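Local coordinates for tudor domain-containing protein 1 (Mus musculus, PDB 4B9W), which acts in spermatogenesis to silence transposable elements through the piRNA pathway, its Tudor domains binding arginine-methylated Piwi proteins, at residues K97-F100 with N105-E108; D47-L52 with V101-V106. One frame throughout, in Å; residues are numbered along the deposited sequence.

Followed from the N terminus, the chain lays down strands 18-26 and 31-36, then helix 41-57, and runs through strands 71-76, 81-90 and 96-100 of an antiparallel sheet before turning at residues 101-105 into strand 106-109. Interaction 2 closes the longer loop, returning the turn to Asn49 of the helix after some fifty residues. Interaction 1 closes the hairpin by pairing 97-100 with 105-108 around the same turn. The two loops cross, since the turn reached from the helix lies between the paired strands; the segments share Asn105 and Val106, though only interaction 1 uses their side chains. Together they tie the edge of the Tudor sheet and the hairpin turn to the helix, next to the bound peptide.

Interaction 1 (K97-F100 with N105-E108); sequences KVHF and NVEE
The amide N of Phe100 reaches O of Asn105 at 2.8 Å, the shortest of three backbone bonds across this hairpin. Val98 and Glu107 form the hydrogen-bonded pair beyond it, with Val98 N to Glu107 O and Glu107 N to Val98 O both at 2.9 Å. The neighbouring non-hydrogen-bonded pairs, Lys97 with Glu108 and His99 with Val106, send their side chains to the other face of the sheet. There the Val106 methyl CG2 comes to 3.7 Å from His99 ND1, the two side chains lying roughly at right angles.

On the face of Val98 and Glu107 the contact is more elaborate. Asn105 turns its CG between its own N and carbonyl carbon (chi1 58°), which brings that carbon against the Phe100 side chain. The planes of amide and ring are 15° apart. Asn105 ND2 approaches the ring obliquely, 3.4 Å from Phe100 CD2, while Glu107 CG meets the edge of the same ring, 3.5 Å from Phe100 CE2. The bend in the Glu107 chain then brings OE2 back to accept from Asn105 ND2 at 3.1 Å, an almost straight bond made in the amide plane on the anti lone pair of the carboxylate. This bond holds the amide's rotation, consistent with OD1 being turned to the modified side chain of the bound peptide, to which it is hydrogen-bonded. Phe100, with Phe76 as an edge-to-face neighbour, packs on that same modified side chain. Its meeting with both Phe100 and Asn105 is consistent with the aromatic cage by which Tudor domains read methylated arginine.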
# COMPACT_ATOMS: atom_id res chain seq x y z
N LYS A 97 -10.36 5.09 3.31
CA LYS A 97 -10.07 4.20 2.18
C LYS A 97 -10.47 2.80 2.50
O LYS A 97 -10.15 2.27 3.57
CB LYS A 97 -8.60 4.22 1.77
CG LYS A 97 -8.20 5.54 1.20
CD LYS A 97 -6.93 5.45 0.43
CE LYS A 97 -6.60 6.82 -0.12
NZ LYS A 97 -5.20 6.84 -0.61
N VAL A 98 -11.14 2.18 1.54
CA VAL A 98 -11.67 0.86 1.72
C VAL A 98 -11.12 -0.08 0.65
O VAL A 98 -10.97 0.34 -0.51
CB VAL A 98 -13.20 0.86 1.68
CG1 VAL A 98 -13.72 1.59 2.90
CG2 VAL A 98 -13.71 1.48 0.37
N HIS A 99 -10.81 -1.30 1.07
CA HIS A 99 -10.43 -2.40 0.20
C HIS A 99 -11.64 -3.21 -0.15
O HIS A 99 -12.24 -3.86 0.70
CB HIS A 99 -9.43 -3.31 0.90
CG HIS A 99 -8.94 -4.43 0.03
ND1 HIS A 99 -7.84 -4.31 -0.75
CD2 HIS A 99 -9.48 -5.68 -0.22
CE1 HIS A 99 -7.68 -5.46 -1.44
NE2 HIS A 99 -8.69 -6.29 -1.11
N PHE A 100 -12.04 -3.17 -1.42
CA PHE A 100 -13.17 -3.99 -1.87
C PHE A 100 -12.75 -5.47 -1.97
O PHE A 100 -12.03 -5.85 -2.88
CB PHE A 100 -13.72 -3.43 -3.20
CG PHE A 100 -14.48 -2.15 -3.03
CD1 PHE A 100 -15.76 -2.17 -2.52
CD2 PHE A 100 -13.91 -0.92 -3.35
CE1 PHE A 100 -16.48 -1.00 -2.32
CE2 PHE A 100 -14.61 0.25 -3.15
CZ PHE A 100 -15.90 0.22 -2.64
N ASN A 105 -9.69 -3.82 -5.57
CA ASN A 105 -9.47 -2.36 -5.65
C ASN A 105 -9.68 -1.67 -4.31
O ASN A 105 -10.42 -2.15 -3.42
CB ASN A 105 -10.33 -1.70 -6.72
CG ASN A 105 -11.81 -1.92 -6.52
OD1 ASN A 105 -12.24 -3.04 -6.38
ND2 ASN A 105 -12.60 -0.84 -6.51
N VAL A 106 -8.99 -0.55 -4.17
CA VAL A 106 -9.08 0.30 -2.99
C VAL A 106 -9.61 1.66 -3.44
O VAL A 106 -9.08 2.22 -4.39
CB VAL A 106 -7.69 0.49 -2.33
CG1 VAL A 106 -7.71 1.61 -1.28
CG2 VAL A 106 -7.22 -0.82 -1.72
N GLU A 107 -10.64 2.17 -2.78
CA GLU A 107 -11.18 3.51 -3.09
C GLU A 107 -11.32 4.39 -1.82
O GLU A 107 -11.60 3.90 -0.73
CB GLU A 107 -12.57 3.40 -3.75
CG GLU A 107 -12.68 2.47 -4.97
CD GLU A 107 -11.78 2.87 -6.13
OE1 GLU A 107 -11.58 4.09 -6.32
OE2 GLU A 107 -11.29 1.96 -6.86
N GLU A 108 -11.17 5.70 -1.98
CA GLU A 108 -11.47 6.66 -0.93
C GLU A 108 -12.96 7.02 -0.94
O GLU A 108 -13.47 7.50 -1.96
CB GLU A 108 -10.66 7.92 -1.13
CG GLU A 108 -10.93 8.97 -0.04
CD GLU A 108 -10.00 10.15 -0.14
OE1 GLU A 108 -8.92 10.00 -0.73
OE2 GLU A 108 -10.35 11.23 0.38

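Interaction 2 (D47-L52 with V101-V106)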
# COMPACT_ATOMS: atom_id res chain seq x y z
N ASP A 47 -25.33 -13.22 -6.09
CA ASP A 47 -26.47 -13.29 -5.17
C ASP A 47 -26.26 -12.44 -3.90
O ASP A 47 -27.19 -11.76 -3.45
CB ASP A 47 -26.78 -14.74 -4.82
CG ASP A 47 -27.34 -15.52 -6.01
OD1 ASP A 47 -28.13 -14.93 -6.80
OD2 ASP A 47 -27.00 -16.71 -6.16
N LEU A 48 -25.06 -12.50 -3.35
CA LEU A 48 -24.70 -11.71 -2.17
C LEU A 48 -24.80 -10.22 -2.47
O LEU A 48 -25.35 -9.45 -1.68
CB LEU A 48 -23.28 -12.05 -1.70
CG LEU A 48 -22.70 -11.16 -0.60
CD1 LEU A 48 -23.58 -11.21 0.65
CD2 LEU A 48 -21.27 -11.55 -0.27
N ASN A 49 -24.27 -9.81 -3.62
CA ASN A 49 -24.27 -8.41 -4.05
C ASN A 49 -25.67 -7.88 -4.26
O ASN A 49 -25.98 -6.73 -3.92
CB ASN A 49 -23.45 -8.25 -5.34
CG ASN A 49 -21.96 -8.37 -5.08
OD1 ASN A 49 -21.50 -8.22 -3.94
ND2 ASN A 49 -21.19 -8.67 -6.13
N GLN A 50 -26.54 -8.72 -4.83
CA GLN A 50 -27.94 -8.39 -4.92
C GLN A 50 -28.50 -8.17 -3.51
O GLN A 50 -29.16 -7.18 -3.24
CB GLN A 50 -28.70 -9.49 -5.66
CG GLN A 50 -30.21 -9.29 -5.67
CD GLN A 50 -30.58 -7.92 -6.17
OE1 GLN A 50 -30.34 -7.61 -7.33
NE2 GLN A 50 -31.16 -7.08 -5.29
N SER A 51 -28.20 -9.09 -2.60
CA SER A 51 -28.69 -8.96 -1.23
C SER A 51 -28.14 -7.71 -0.55
O SER A 51 -28.83 -7.12 0.28
CB SER A 51 -28.36 -10.20 -0.41
OG SER A 51 -29.15 -11.30 -0.83
N LEU A 52 -26.92 -7.30 -0.89
CA LEU A 52 -26.32 -6.09 -0.33
C LEU A 52 -26.97 -4.84 -0.88
O LEU A 52 -27.05 -3.83 -0.18
CB LEU A 52 -24.80 -6.01 -0.61
CG LEU A 52 -23.85 -6.98 0.09
CD1 LEU A 52 -22.39 -6.53 -0.08
CD2 LEU A 52 -24.16 -7.17 1.56
N VAL A 101 -13.19 -6.28 -1.00
CA VAL A 101 -12.62 -7.61 -0.73
C VAL A 101 -12.93 -8.69 -1.77
O VAL A 101 -12.21 -9.68 -1.88
CB VAL A 101 -13.05 -8.15 0.66
CG1 VAL A 101 -12.51 -7.29 1.78
CG2 VAL A 101 -14.56 -8.26 0.77
N ASP A 102 -13.99 -8.49 -2.54
CA ASP A 102 -14.32 -9.43 -3.60
C ASP A 102 -13.75 -9.06 -4.98
O ASP A 102 -14.02 -9.76 -5.95
CB ASP A 102 -15.83 -9.58 -3.70
CG ASP A 102 -16.43 -10.21 -2.46
OD1 ASP A 102 -16.00 -11.32 -2.07
OD2 ASP A 102 -17.37 -9.60 -1.91
N TYR A 103 -12.96 -7.98 -5.06
CA TYR A 103 -12.42 -7.49 -6.37
C TYR A 103 -10.94 -7.06 -6.31
O TYR A 103 -10.21 -7.28 -7.26
CB TYR A 103 -13.30 -6.36 -6.96
CG TYR A 103 -14.76 -6.79 -7.12
CD1 TYR A 103 -15.66 -6.68 -6.06
CD2 TYR A 103 -15.22 -7.36 -8.31
CE1 TYR A 103 -16.96 -7.11 -6.17
CE2 TYR A 103 -16.53 -7.76 -8.45
CZ TYR A 103 -17.40 -7.66 -7.36
OH TYR A 103 -18.72 -8.08 -7.44
N GLY A 104 -10.53 -6.42 -5.22
CA GLY A 104 -9.13 -6.11 -4.99
C GLY A 104 -8.74 -4.66 -5.17
O GLY A 104 -7.58 -4.31 -4.96
N ASN A 105 -9.69 -3.82 -5.57
CA ASN A 105 -9.47 -2.36 -5.65
C ASN A 105 -9.68 -1.67 -4.31
O ASN A 105 -10.42 -2.15 -3.42
CB ASN A 105 -10.33 -1.70 -6.72
CG ASN A 105 -11.81 -1.92 -6.52
OD1 ASN A 105 -12.24 -3.04 -6.38
ND2 ASN A 105 -12.60 -0.84 -6.51
N VAL A 106 -8.99 -0.55 -4.17
CA VAL A 106 -9.08 0.30 -2.99
C VAL A 106 -9.61 1.66 -3.44
O VAL A 106 -9.08 2.22 -4.39
CB VAL A 106 -7.69 0.49 -2.33
CG1 VAL A 106 -7.71 1.61 -1.28
CG2 VAL A 106 -7.22 -0.82 -1.72
O HOH W 1 -18.94 -7.57 -2.57
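Asp102 meets Asn49 of the helix through one water, which donates to both side chains. It lies 2.6 Å from Asp102 OD2 and 3.0 Å from Asn49 OD1. The other carboxylate oxygen, OD1, forms a salt bridge with Arg84 and accepts from the backbone N of Gln127, so strand 81-90 and the chain at Gln127 hold one oxygen while the water bridges the other to the helix.

At Tyr103 the contact becomes direct. The ring extends from the turn as Asn49 comes the opposite way, and Asn49 ND2 stands 2.9 Å from Tyr103 OH, near the ring plane and at its edge. The bond is weak, with an N-H...O angle of 124°. Asn49 thus offers one branch to the tyrosine and the other to the water. Tyr103 also packs on the modified side chain of the bound peptide and meets Tyr83 edge-to-face, consistent with a place in the aromatic cage of this third, extended Tudor domain; the helix residue meets the tyrosine at its phenol oxygen.

Gly104 follows with a positive phi of 106°, turning the chain back, and its O accepts from Tyr27 OH.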